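Local coordinates for protein flavodoxin (Aquifex aeolicus, PDB 2ARK) that binds FMN and, like other flavodoxins, probably serves as a low-potential electron donor to a number of redox enzymes, at residues L24-A29 with V37-V42; G5-I10 with R159-W164; K19-L24 with Y137-A142; L56-P61 with L112-N117; G88-A93 with I167-R172. One frame throughout, in Å; residues are numbered along the deposited sequence.

Contact 1: residues L24-A29 with V37-V42; sequences LVAEGA and VRLKHV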
# COMPACT_ATOMS: atom_id res chain seq x y z
N LEU A 24 0.08 11.50 -23.93
CA LEU A 24 -1.06 12.30 -23.51
C LEU A 24 -0.79 13.08 -22.24
O LEU A 24 -1.23 14.23 -22.12
CB LEU A 24 -2.29 11.41 -23.33
CG LEU A 24 -2.91 10.95 -24.66
CD1 LEU A 24 -3.78 9.69 -24.46
CD2 LEU A 24 -3.67 12.07 -25.37
N VAL A 25 -0.05 12.47 -21.31
CA VAL A 25 0.43 13.18 -20.11
C VAL A 25 1.30 14.40 -20.53
O VAL A 25 1.12 15.51 -20.02
CB VAL A 25 1.21 12.24 -19.13
CG1 VAL A 25 1.82 13.03 -17.96
CG2 VAL A 25 0.32 11.15 -18.61
N ALA A 26 2.20 14.15 -21.48
CA ALA A 26 3.16 15.13 -21.95
C ALA A 26 2.46 16.28 -22.66
O ALA A 26 2.84 17.45 -22.48
CB ALA A 26 4.14 14.47 -22.88
N GLU A 27 1.47 15.94 -23.48
CA GLU A 27 0.57 16.91 -24.08
C GLU A 27 -0.21 17.68 -23.00
O GLU A 27 -0.36 18.88 -23.09
CB GLU A 27 -0.39 16.21 -25.04
CG GLU A 27 -1.38 17.14 -25.70
CD GLU A 27 -2.58 16.41 -26.27
OE1 GLU A 27 -3.71 16.92 -26.14
OE2 GLU A 27 -2.38 15.33 -26.86
N GLY A 28 -0.69 16.97 -21.98
CA GLY A 28 -1.31 17.61 -20.81
C GLY A 28 -0.45 18.73 -20.23
O GLY A 28 -0.94 19.83 -20.03
N ALA A 29 0.84 18.45 -19.98
CA ALA A 29 1.76 19.41 -19.38
C ALA A 29 2.10 20.56 -20.32
O ALA A 29 2.20 21.71 -19.89
CB ALA A 29 3.04 18.71 -18.92
N VAL A 37 8.64 20.37 -21.59
CA VAL A 37 8.46 18.93 -21.34
C VAL A 37 9.53 18.06 -22.04
O VAL A 37 9.88 18.29 -23.18
CB VAL A 37 7.00 18.48 -21.73
CG1 VAL A 37 6.78 16.97 -21.54
CG2 VAL A 37 5.99 19.28 -20.91
N ARG A 38 10.06 17.08 -21.32
CA ARG A 38 10.93 16.07 -21.93
C ARG A 38 10.13 14.78 -21.82
O ARG A 38 9.61 14.48 -20.75
CB ARG A 38 12.27 15.96 -21.19
CG ARG A 38 13.40 16.52 -21.96
CD ARG A 38 14.25 17.57 -21.23
NE ARG A 38 15.51 17.04 -20.73
CZ ARG A 38 16.64 17.71 -20.60
NH1 ARG A 38 16.74 18.98 -20.96
NH2 ARG A 38 17.71 17.09 -20.13
N LEU A 39 9.99 14.04 -22.93
CA LEU A 39 9.35 12.70 -22.95
C LEU A 39 10.38 11.62 -23.26
O LEU A 39 11.00 11.62 -24.34
CB LEU A 39 8.21 12.68 -23.97
CG LEU A 39 7.43 11.41 -24.29
CD1 LEU A 39 6.72 10.79 -23.03
CD2 LEU A 39 6.43 11.68 -25.42
N LYS A 40 10.62 10.71 -22.31
CA LYS A 40 11.62 9.63 -22.54
C LYS A 40 11.12 8.24 -22.17
O LYS A 40 10.45 8.09 -21.19
CB LYS A 40 12.92 9.89 -21.76
CG LYS A 40 13.47 11.31 -21.84
CD LYS A 40 14.58 11.50 -22.84
CE LYS A 40 14.98 13.01 -22.89
NZ LYS A 40 16.36 13.38 -23.48
N HIS A 41 11.45 7.24 -22.97
CA HIS A 41 11.38 5.84 -22.53
C HIS A 41 12.51 5.63 -21.47
O HIS A 41 13.57 6.27 -21.54
CB HIS A 41 11.50 4.90 -23.75
CG HIS A 41 11.48 3.44 -23.40
ND1 HIS A 41 10.32 2.76 -23.12
CD2 HIS A 41 12.48 2.54 -23.29
CE1 HIS A 41 10.61 1.50 -22.83
NE2 HIS A 41 11.91 1.34 -22.92
N VAL A 42 12.27 4.75 -20.49
CA VAL A 42 13.28 4.43 -19.48
C VAL A 42 14.71 4.09 -20.02
O VAL A 42 15.70 4.51 -19.41
CB VAL A 42 12.79 3.34 -18.48
CG1 VAL A 42 12.57 2.02 -19.14
CG2 VAL A 42 13.76 3.18 -17.36
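Ala26, Ala29, Val37 and Leu39, the four residues that meet here, have no rings. The flat group nearby is His41 at the end of the strand: Val42 CG1 sits 3.9 Å above one face of its imidazole, offset toward the rim, and the ring of Tyr11 meets it with the planes about 70° apart. The contact belongs to the beta-alpha-beta crossover of strand 5-11, helix 17-30 and strand 35-41, the first such unit of the flavodoxin-like fold. As expected when a helix carries the chain back between two parallel strands, segment 24-29 runs almost exactly against segment 37-41 (175° between their directions), with axes 8.9 Å apart. Small alanines one turn apart permit this closeness. Val37 points its two methyls at the helix: with chi1 at 178°, CG1 lies trans to its own N and reaches the Ala26 CB at 3.9 Å, while CG2 goes to the next alanine. Both methyls also come near the carbonyl oxygen of Ala26, CG2 at 4.0 Å from Ala26 O. Leu39, farther up the strand, adds a looser touch through CD2 and also packs on Ala22 and Glu23 of the same helix. Beneath the alanines lies strand 5-11, where Val7 backs Ala29 and Val9 backs Ala26. On the other side of the strand the Arg38 side chain points away from the helix and forms a salt bridge with Asp49 and a cation-pi contact with Trp52. The tightest touch is methyl on methyl, Val37 CG2 to Ala29 CB at 3.6 Å.

Contact 2: residues G5-I10 with R159-W164; sequences GKVLVI and RRLAEW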
# COMPACT_ATOMS: atom_id res chain seq x y z
N GLY A 5 8.62 26.11 -16.38
CA GLY A 5 8.46 24.87 -15.62
C GLY A 5 9.05 23.73 -16.41
O GLY A 5 8.86 23.63 -17.61
N LYS A 6 9.81 22.87 -15.74
CA LYS A 6 10.51 21.76 -16.38
C LYS A 6 9.85 20.44 -15.94
O LYS A 6 9.90 20.09 -14.74
CB LYS A 6 12.00 21.78 -15.98
CG LYS A 6 12.84 22.80 -16.70
CD LYS A 6 13.71 23.53 -15.70
CE LYS A 6 15.13 23.00 -15.62
NZ LYS A 6 15.79 23.52 -14.39
N VAL A 7 9.21 19.76 -16.89
CA VAL A 7 8.49 18.50 -16.65
C VAL A 7 9.12 17.30 -17.40
O VAL A 7 9.36 17.36 -18.61
CB VAL A 7 6.97 18.67 -16.95
CG1 VAL A 7 6.24 17.33 -16.99
CG2 VAL A 7 6.32 19.57 -15.92
N LEU A 8 9.38 16.23 -16.67
CA LEU A 8 9.89 14.97 -17.25
C LEU A 8 8.78 13.95 -17.25
O LEU A 8 8.20 13.63 -16.20
CB LEU A 8 11.05 14.42 -16.41
CG LEU A 8 12.18 13.56 -17.00
CD1 LEU A 8 12.61 12.52 -15.97
CD2 LEU A 8 11.96 12.88 -18.41
N VAL A 9 8.44 13.46 -18.43
CA VAL A 9 7.55 12.31 -18.52
C VAL A 9 8.44 11.14 -18.89
O VAL A 9 9.00 11.11 -19.96
CB VAL A 9 6.40 12.51 -19.52
CG1 VAL A 9 5.42 11.30 -19.50
CG2 VAL A 9 5.66 13.79 -19.21
N ILE A 10 8.58 10.19 -17.97
CA ILE A 10 9.46 9.04 -18.21
C ILE A 10 8.59 7.79 -18.09
O ILE A 10 7.79 7.71 -17.18
CB ILE A 10 10.68 9.08 -17.23
CG1 ILE A 10 11.68 8.01 -17.54
CG2 ILE A 10 10.26 9.02 -15.72
CD1 ILE A 10 12.61 7.74 -16.30
N ARG A 159 -1.24 18.12 -16.91
CA ARG A 159 -1.81 19.45 -16.61
C ARG A 159 -1.61 19.84 -15.14
O ARG A 159 -1.10 20.92 -14.85
CB ARG A 159 -3.32 19.42 -16.86
CG ARG A 159 -3.97 20.66 -17.42
CD ARG A 159 -3.49 22.01 -16.90
NE ARG A 159 -3.19 22.85 -18.05
CZ ARG A 159 -3.83 23.93 -18.45
NH1 ARG A 159 -4.83 24.47 -17.78
NH2 ARG A 159 -3.42 24.51 -19.55
N ARG A 160 -2.05 18.97 -14.24
CA ARG A 160 -1.93 19.23 -12.81
C ARG A 160 -0.47 19.23 -12.37
O ARG A 160 -0.07 20.03 -11.54
CB ARG A 160 -2.79 18.25 -12.00
CG ARG A 160 -3.01 18.65 -10.51
CD ARG A 160 -3.65 20.03 -10.26
NE ARG A 160 -4.68 20.39 -11.23
CZ ARG A 160 -5.92 19.87 -11.29
NH1 ARG A 160 -6.32 18.95 -10.41
NH2 ARG A 160 -6.76 20.28 -12.23
N LEU A 161 0.34 18.33 -12.95
CA LEU A 161 1.78 18.33 -12.71
C LEU A 161 2.38 19.68 -13.06
O LEU A 161 3.12 20.26 -12.26
CB LEU A 161 2.45 17.26 -13.55
CG LEU A 161 3.74 16.57 -13.08
CD1 LEU A 161 4.51 16.12 -14.29
CD2 LEU A 161 4.63 17.36 -12.09
N ALA A 162 2.04 20.20 -14.24
CA ALA A 162 2.60 21.45 -14.74
C ALA A 162 2.12 22.62 -13.88
O ALA A 162 2.88 23.56 -13.61
CB ALA A 162 2.22 21.66 -16.18
N GLU A 163 0.86 22.55 -13.47
CA GLU A 163 0.25 23.51 -12.56
C GLU A 163 0.90 23.52 -11.18
O GLU A 163 1.13 24.58 -10.63
CB GLU A 163 -1.24 23.25 -12.47
CG GLU A 163 -2.00 23.67 -13.74
CD GLU A 163 -3.46 23.18 -13.77
OE1 GLU A 163 -3.78 22.20 -13.04
OE2 GLU A 163 -4.28 23.75 -14.54
N TRP A 164 1.21 22.35 -10.61
CA TRP A 164 1.88 22.32 -9.30
C TRP A 164 3.32 22.86 -9.42
O TRP A 164 3.80 23.58 -8.54
CB TRP A 164 1.91 20.91 -8.69
CG TRP A 164 0.59 20.33 -8.22
CD1 TRP A 164 0.29 19.02 -8.19
CD2 TRP A 164 -0.56 21.02 -7.71
NE1 TRP A 164 -0.99 18.83 -7.70
CE2 TRP A 164 -1.53 20.04 -7.38
CE3 TRP A 164 -0.88 22.38 -7.50
CZ2 TRP A 164 -2.80 20.34 -6.87
CZ3 TRP A 164 -2.15 22.70 -6.97
CH2 TRP A 164 -3.09 21.67 -6.67
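Val7 meets Leu161 tip to tip, its CG1 pressed against the CD1 of Leu161 at 3.4 Å, a tight distance for two methyl carbons. Both side chains extend from their backbones into the gap between strand and helix. In Val7, chi1 of 168° sets CG1 opposite the backbone N and sends it to Leu161, whereas the second branch, CG2, turns to the neighbouring helical residue and rests 4.3 Å from Ala162 CA. Leu161 reaches out with its CG swung away from its own N, but chi1 of -150° stops well short of fully trans. All three residues are buried, and the contact is wholly apolar. The helix keeps its charges on another flank. There Arg160 NE donates a nearly straight bond of 2.7 Å to Glu163 OE1, met close to the C-O axis and lying in the guanidinium plane. Arg159 NH1 adds a weak link to Glu163 OE2 at 3.4 Å, so one carboxylate joins two arginines a turn back, and Arg160 has a second acid in Asp127. The same arginine lays its CD 3.4 Å above one face of the Trp164 indole, offset toward the rim, while the Phe123 ring meets that indole edge-to-face. In the flavodoxin-like fold the long helix 148-168 thus comes back beside the first strand: Val7 also touches Ala29 of helix 17-30 and Val37 of strand 35-41, and Ala162 closes over Thr35 and Leu32, so that the two helices flank one another on this face of the parallel sheet.

Contact 3: residues K19-L24 with Y137-A142; sequences KKMAEL and YGAVVA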
# COMPACT_ATOMS: atom_id res chain seq x y z
N LYS A 19 3.05 3.95 -23.32
CA LYS A 19 3.60 4.97 -24.23
C LYS A 19 2.50 5.91 -24.72
O LYS A 19 2.68 7.12 -24.70
CB LYS A 19 4.38 4.37 -25.43
CG LYS A 19 5.35 5.41 -26.15
CD LYS A 19 5.56 5.21 -27.64
CE LYS A 19 6.63 6.14 -28.24
NZ LYS A 19 7.43 5.51 -29.42
N LYS A 20 1.36 5.38 -25.14
CA LYS A 20 0.23 6.22 -25.53
C LYS A 20 -0.26 7.11 -24.36
O LYS A 20 -0.49 8.30 -24.54
CB LYS A 20 -0.90 5.37 -26.14
CG LYS A 20 -0.69 5.05 -27.64
CD LYS A 20 0.46 4.04 -27.87
CE LYS A 20 1.35 4.28 -29.15
NZ LYS A 20 2.69 3.53 -29.10
N MSE A 21 -0.37 6.54 -23.15
CA MSE A 21 -0.62 7.36 -21.95
C MSE A 21 0.41 8.44 -21.75
O MSE A 21 0.06 9.56 -21.44
CB MSE A 21 -0.65 6.52 -20.68
CG MSE A 21 -1.68 5.43 -20.66
SE MSE A 21 -1.69 4.50 -18.95
CE MSE A 21 -2.75 5.82 -17.85
N ALA A 22 1.69 8.12 -21.94
CA ALA A 22 2.81 9.04 -21.65
C ALA A 22 2.78 10.24 -22.57
O ALA A 22 3.12 11.37 -22.17
CB ALA A 22 4.10 8.32 -21.81
N GLU A 23 2.34 10.00 -23.81
CA GLU A 23 2.29 11.04 -24.83
C GLU A 23 1.18 12.03 -24.47
O GLU A 23 1.34 13.23 -24.68
CB GLU A 23 2.05 10.44 -26.20
CG GLU A 23 3.25 9.80 -26.83
CD GLU A 23 2.90 8.92 -28.03
OE1 GLU A 23 1.71 8.62 -28.24
OE2 GLU A 23 3.82 8.53 -28.78
N LEU A 24 0.08 11.50 -23.93
CA LEU A 24 -1.06 12.30 -23.51
C LEU A 24 -0.79 13.08 -22.24
O LEU A 24 -1.23 14.23 -22.12
CB LEU A 24 -2.29 11.41 -23.33
CG LEU A 24 -2.91 10.95 -24.66
CD1 LEU A 24 -3.78 9.69 -24.46
CD2 LEU A 24 -3.67 12.07 -25.37
N TYR A 137 -4.89 8.48 -7.62
CA TYR A 137 -3.51 8.04 -7.29
C TYR A 137 -2.59 8.11 -8.51
O TYR A 137 -1.39 7.84 -8.43
CB TYR A 137 -3.50 6.67 -6.56
CG TYR A 137 -4.33 6.81 -5.32
CD1 TYR A 137 -5.68 6.40 -5.29
CD2 TYR A 137 -3.83 7.49 -4.21
CE1 TYR A 137 -6.50 6.63 -4.14
CE2 TYR A 137 -4.64 7.75 -3.05
CZ TYR A 137 -5.96 7.30 -3.03
OH TYR A 137 -6.74 7.54 -1.89
N GLY A 138 -3.18 8.50 -9.63
CA GLY A 138 -2.44 8.66 -10.87
C GLY A 138 -3.37 8.28 -11.99
O GLY A 138 -4.44 7.71 -11.74
N ALA A 139 -2.98 8.59 -13.21
CA ALA A 139 -3.80 8.20 -14.35
C ALA A 139 -3.72 6.67 -14.56
O ALA A 139 -2.65 6.11 -14.59
CB ALA A 139 -3.38 8.99 -15.62
N VAL A 140 -4.86 6.00 -14.65
CA VAL A 140 -4.91 4.54 -14.84
C VAL A 140 -5.92 4.21 -15.98
O VAL A 140 -6.93 4.90 -16.14
CB VAL A 140 -5.29 3.78 -13.49
CG1 VAL A 140 -4.20 3.98 -12.40
CG2 VAL A 140 -6.69 4.23 -12.95
N VAL A 141 -5.61 3.17 -16.75
CA VAL A 141 -6.43 2.71 -17.86
C VAL A 141 -6.27 1.20 -17.96
O VAL A 141 -5.24 0.65 -17.56
CB VAL A 141 -6.01 3.39 -19.23
CG1 VAL A 141 -6.83 2.85 -20.37
CG2 VAL A 141 -6.17 4.95 -19.19
N ALA A 142 -7.28 0.49 -18.47
CA ALA A 142 -7.04 -0.88 -18.87
C ALA A 142 -6.78 -0.91 -20.38
O ALA A 142 -7.59 -0.40 -21.18
CB ALA A 142 -8.20 -1.77 -18.47
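This is an apolar helix-on-sheet contact made by one side chain: Met21 of helix 17-30, modelled as selenomethionine, reaches across to strand 139-142 at the edge of the sheet. Its terminal methyl does all the touching. CE packs against Ala139 CB at 3.9 Å and against the CG2 of Val141 at 3.8 Å, the two strand residues whose side chains face the helix, and it settles between them over the intervening peptide, 3.3 Å from Ala139 O and 3.8 Å from Val140 N. The chain leaves the helix stretched, with chi2 at -177°, and then bends at the selenium (chi3 80°), which turns the methyl onto the strand. The extended chain spans the distance between the segments, whose axes lie 10.3 Å apart and whose directions differ by 145°. The setting is the alpha/beta sandwich of the flavodoxin-like fold, where strand 139-142 pairs in parallel with strand 90-97 through bonds of Ala139 and Val141 to Ser95. Phe94 and Ser96 of that strand, and Cys154 of helix 148-168 with Pro145, pack round Met21 as well. Val140 points the other way, to the opposite face of the strand, where it packs on Gly101 of the third subunit. The side chain of Tyr137, just before the strand, reaches the second subunit, its OH hydrogen-bonded to Asn117 ND2 and Thr113 O there.

Contact 4: residues L56-P61 with L112-N117; sequences LAVGSP and LTMLMN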
# COMPACT_ATOMS: atom_id res chain seq x y z
N LEU A 56 7.97 15.34 -12.26
CA LEU A 56 8.07 14.06 -12.98
C LEU A 56 6.74 13.32 -13.02
O LEU A 56 6.06 13.23 -12.00
CB LEU A 56 9.06 13.11 -12.28
CG LEU A 56 10.53 13.48 -12.23
CD1 LEU A 56 10.77 14.47 -11.06
CD2 LEU A 56 11.33 12.20 -12.07
N ALA A 57 6.38 12.79 -14.19
CA ALA A 57 5.34 11.77 -14.27
C ALA A 57 6.02 10.46 -14.64
O ALA A 57 6.80 10.41 -15.58
CB ALA A 57 4.26 12.15 -15.29
N VAL A 58 5.79 9.42 -13.86
CA VAL A 58 6.49 8.17 -14.08
C VAL A 58 5.43 7.12 -14.40
O VAL A 58 4.54 6.92 -13.60
CB VAL A 58 7.32 7.77 -12.81
CG1 VAL A 58 7.96 6.37 -13.00
CG2 VAL A 58 8.35 8.85 -12.43
N GLY A 59 5.51 6.50 -15.56
CA GLY A 59 4.49 5.53 -15.97
C GLY A 59 5.05 4.16 -16.18
O GLY A 59 6.20 4.00 -16.61
N SER A 60 4.26 3.15 -15.86
CA SER A 60 4.69 1.80 -16.06
C SER A 60 3.49 0.96 -16.40
O SER A 60 2.39 1.25 -15.90
CB SER A 60 5.30 1.27 -14.77
OG SER A 60 5.67 -0.12 -14.87
N PRO A 61 3.68 -0.12 -17.18
CA PRO A 61 2.61 -1.11 -17.24
C PRO A 61 2.41 -1.70 -15.83
O PRO A 61 3.36 -1.72 -15.03
CB PRO A 61 3.18 -2.19 -18.19
CG PRO A 61 4.70 -1.98 -18.16
CD PRO A 61 4.85 -0.49 -18.00
N LEU A 112 4.54 5.71 -6.63
CA LEU A 112 4.53 6.76 -5.63
C LEU A 112 5.44 6.46 -4.42
O LEU A 112 6.09 7.35 -3.88
CB LEU A 112 3.10 7.08 -5.18
CG LEU A 112 2.21 7.73 -6.27
CD1 LEU A 112 0.72 7.76 -5.84
CD2 LEU A 112 2.69 9.10 -6.72
N THR A 113 5.50 5.20 -3.99
CA THR A 113 6.32 4.86 -2.85
C THR A 113 7.79 4.92 -3.16
O THR A 113 8.60 5.29 -2.33
CB THR A 113 5.83 3.57 -2.09
OG1 THR A 113 6.90 2.61 -1.95
CG2 THR A 113 4.68 2.96 -2.75
N MSE A 114 8.11 4.60 -4.39
CA MSE A 114 9.45 4.70 -4.90
C MSE A 114 9.87 6.18 -4.99
O MSE A 114 10.95 6.56 -4.56
CB MSE A 114 9.45 4.03 -6.26
CG MSE A 114 10.78 3.70 -6.81
SE MSE A 114 10.61 2.88 -8.60
CE MSE A 114 9.53 4.32 -9.66
N LEU A 115 8.98 7.00 -5.52
CA LEU A 115 9.20 8.42 -5.63
C LEU A 115 9.33 9.08 -4.27
O LEU A 115 10.19 9.95 -4.08
CB LEU A 115 8.09 9.10 -6.45
CG LEU A 115 8.01 8.66 -7.91
CD1 LEU A 115 6.62 8.97 -8.48
CD2 LEU A 115 9.09 9.25 -8.78
N MSE A 116 8.50 8.67 -3.31
CA MSE A 116 8.57 9.24 -1.98
C MSE A 116 9.88 8.94 -1.32
O MSE A 116 10.39 9.74 -0.52
CB MSE A 116 7.44 8.77 -1.09
CG MSE A 116 6.20 9.54 -1.39
SE MSE A 116 4.74 9.12 -0.14
CE MSE A 116 4.33 7.18 -0.76
N ASN A 117 10.44 7.80 -1.67
CA ASN A 117 11.67 7.37 -1.05
C ASN A 117 12.80 8.34 -1.37
O ASN A 117 13.71 8.52 -0.57
CB ASN A 117 12.01 5.96 -1.51
CG ASN A 117 12.95 5.26 -0.59
OD1 ASN A 117 14.17 5.41 -0.70
ND2 ASN A 117 12.40 4.46 0.33
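Two residues beyond Val58, which carries the packing against Met114 and Leu115, the hydroxyl of Ser60 is gripped twice: OG donates to Pro61 O at 2.8 Å and accepts from the backbone N of Ser68. The first bond is bent, with a C=O...donor angle of 131° and the oxygen tilted 18° from the carbonyl plane. These bonds tie Ser60 to Pro61 and to Ser68 in the loop toward helix 69-78; in flavodoxins that loop lies close to the FMN ring, and a similar place is likely here. Below it, on the helix 104-117 side of the open alpha/beta sheet, Val58 and Leu115 stretch toward each other tip to tip, Val58 CG2 to Leu115 CD2 at 3.7 Å. The other branch of Val58, CG1, stands trans to the Val58 N with chi1 at 175° and meets the CE of Met114, a selenomethionine, at 4.2 Å. Phe75 of helix 69-78 touches all three side chains, and Ala91 and Val122 support Leu115 from the neighbouring strands. Other subunits also pack on the helix: Met64 of the fourth subunit on Met114, Leu112 of the second on Met116. Methyl groups alone meet between strand and helix, so the fit depends on shape and on excluding water.

Contact 5: residues G88-A93 with I167-R172; sequences GKIACA and IFVDGR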
# COMPACT_ATOMS: atom_id res chain seq x y z
N GLY A 88 12.40 17.10 -2.80
CA GLY A 88 11.51 18.23 -3.10
C GLY A 88 11.18 18.42 -4.58
O GLY A 88 10.60 19.45 -4.95
N LYS A 89 11.54 17.46 -5.42
CA LYS A 89 10.97 17.41 -6.76
C LYS A 89 9.54 16.99 -6.58
O LYS A 89 9.21 16.38 -5.56
CB LYS A 89 11.73 16.45 -7.69
CG LYS A 89 12.97 17.07 -8.27
CD LYS A 89 13.80 16.10 -9.06
CE LYS A 89 15.24 16.59 -9.08
NZ LYS A 89 15.35 17.94 -9.67
N ILE A 90 8.70 17.35 -7.55
CA ILE A 90 7.28 17.05 -7.53
C ILE A 90 7.04 15.94 -8.54
O ILE A 90 7.56 16.02 -9.67
CB ILE A 90 6.44 18.31 -7.86
CG1 ILE A 90 6.66 19.38 -6.78
CG2 ILE A 90 4.96 17.97 -7.98
CD1 ILE A 90 6.17 20.75 -7.12
N ALA A 91 6.31 14.89 -8.14
CA ALA A 91 6.11 13.71 -8.98
C ALA A 91 4.72 13.10 -8.83
O ALA A 91 4.06 13.30 -7.81
CB ALA A 91 7.17 12.65 -8.70
N CYS A 92 4.29 12.38 -9.87
CA CYS A 92 3.06 11.56 -9.90
C CYS A 92 3.33 10.32 -10.76
O CYS A 92 4.46 10.14 -11.25
CB CYS A 92 1.92 12.37 -10.48
SG CYS A 92 2.28 13.05 -12.14
N ALA A 93 2.30 9.48 -10.96
CA ALA A 93 2.42 8.12 -11.47
C ALA A 93 1.34 7.88 -12.50
O ALA A 93 0.29 8.52 -12.44
CB ALA A 93 2.29 7.07 -10.29
N ILE A 167 2.92 26.65 -9.65
CA ILE A 167 2.52 27.25 -8.37
C ILE A 167 3.68 27.26 -7.39
O ILE A 167 4.07 28.32 -6.89
CB ILE A 167 1.29 26.52 -7.76
CG1 ILE A 167 0.04 26.87 -8.56
CG2 ILE A 167 1.07 26.89 -6.29
CD1 ILE A 167 -1.15 25.96 -8.25
N PHE A 168 4.25 26.08 -7.16
CA PHE A 168 5.22 25.85 -6.11
C PHE A 168 6.67 26.12 -6.46
O PHE A 168 7.44 26.43 -5.56
CB PHE A 168 5.05 24.44 -5.55
CG PHE A 168 3.67 24.18 -5.02
CD1 PHE A 168 2.88 23.16 -5.55
CD2 PHE A 168 3.14 25.00 -4.00
CE1 PHE A 168 1.59 22.93 -5.06
CE2 PHE A 168 1.86 24.79 -3.52
CZ PHE A 168 1.08 23.75 -4.05
N VAL A 169 7.07 26.00 -7.72
CA VAL A 169 8.46 26.37 -8.03
C VAL A 169 8.59 27.67 -8.79
O VAL A 169 9.51 28.45 -8.51
CB VAL A 169 9.37 25.21 -8.61
CG1 VAL A 169 8.73 23.82 -8.41
CG2 VAL A 169 9.75 25.44 -10.03
N ASP A 170 7.68 27.93 -9.73
CA ASP A 170 7.67 29.19 -10.44
C ASP A 170 7.03 30.29 -9.60
O ASP A 170 7.36 31.46 -9.74
CB ASP A 170 6.94 29.10 -11.78
CG ASP A 170 7.09 30.37 -12.61
OD1 ASP A 170 6.06 31.05 -12.91
OD2 ASP A 170 8.26 30.72 -12.94
N GLY A 171 6.11 29.91 -8.73
CA GLY A 171 5.53 30.84 -7.80
C GLY A 171 4.29 31.57 -8.26
O GLY A 171 3.95 32.57 -7.65
N ARG A 172 3.61 31.09 -9.31
CA ARG A 172 2.25 31.57 -9.67
C ARG A 172 1.20 31.28 -8.57
O ARG A 172 0.29 30.46 -8.74
CB ARG A 172 1.78 31.01 -11.03
CG ARG A 172 2.68 31.40 -12.23
CD ARG A 172 2.11 30.96 -13.59
NE ARG A 172 3.07 30.14 -14.33
CZ ARG A 172 2.80 29.45 -15.45
NH1 ARG A 172 3.76 28.72 -16.03
NH2 ARG A 172 1.58 29.47 -15.99
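Strand 90-97, in the middle of the flavodoxin-like parallel sheet, meets the C-terminal end of helix 148-168 at this contact, close to an interface between subunits. Ile90 bears it. With chi1 at -63° its CG1 stands opposite the carbonyl carbon, and chi2 of 167° extends CD1 outward, so the terminal methyl rather than the CG2 branch reaches the helix. It stops 4.2 Å from the Phe168 CB and equally far from Val169 CG1, touching both residues near the C-terminal end of the helix. Ile90 and Phe168 cross at about a right angle, the isoleucine pointing at the root of the aromatic side chain and approaching the ring obliquely. Behind the phenyl, Ile167 CG2 lies 3.5 Å above one face, offset toward the rim. Only 90 Å² is buried in all, and the fit is loose. Both sides then meet the second subunit, Ile90 on its Leu121 and Phe168 on its Gly88, so the second subunit also covers this corner. Gly171 is the first residue to leave helical backbone angles, and its positive phi of 90° suits a residue without a side chain; the chain then turns toward Arg172. That arginine reaches back to Leu32 and to Glu33 O with its NH1, while its NE makes a weak, long salt bridge to Asp170 OD1 at 3.4 Å.

The contacts are tied through the sheet. Backbone bonds, probably Arg38 N to Val7 O (2.8 Å), Leu8 O to Ala57 N (2.8 Å) and Leu56 N to Ile90 O (2.7 Å), join contacts 1, 2, 4 and 5 strand by strand. Contacts 1 and 3 share helix 17-30, and contacts 2 and 5 share helix 148-168, their centres about 8 Å apart, where Leu161 packs on Cys92 and Ile90. Contact 4 lies on the opposite sheet face. Contacts 3 and 5 are farthest apart, about 20 Å between centres. FMN in flavodoxins binds at the carboxyl ends of the parallel strands, the end nearest contact 4's Pro61.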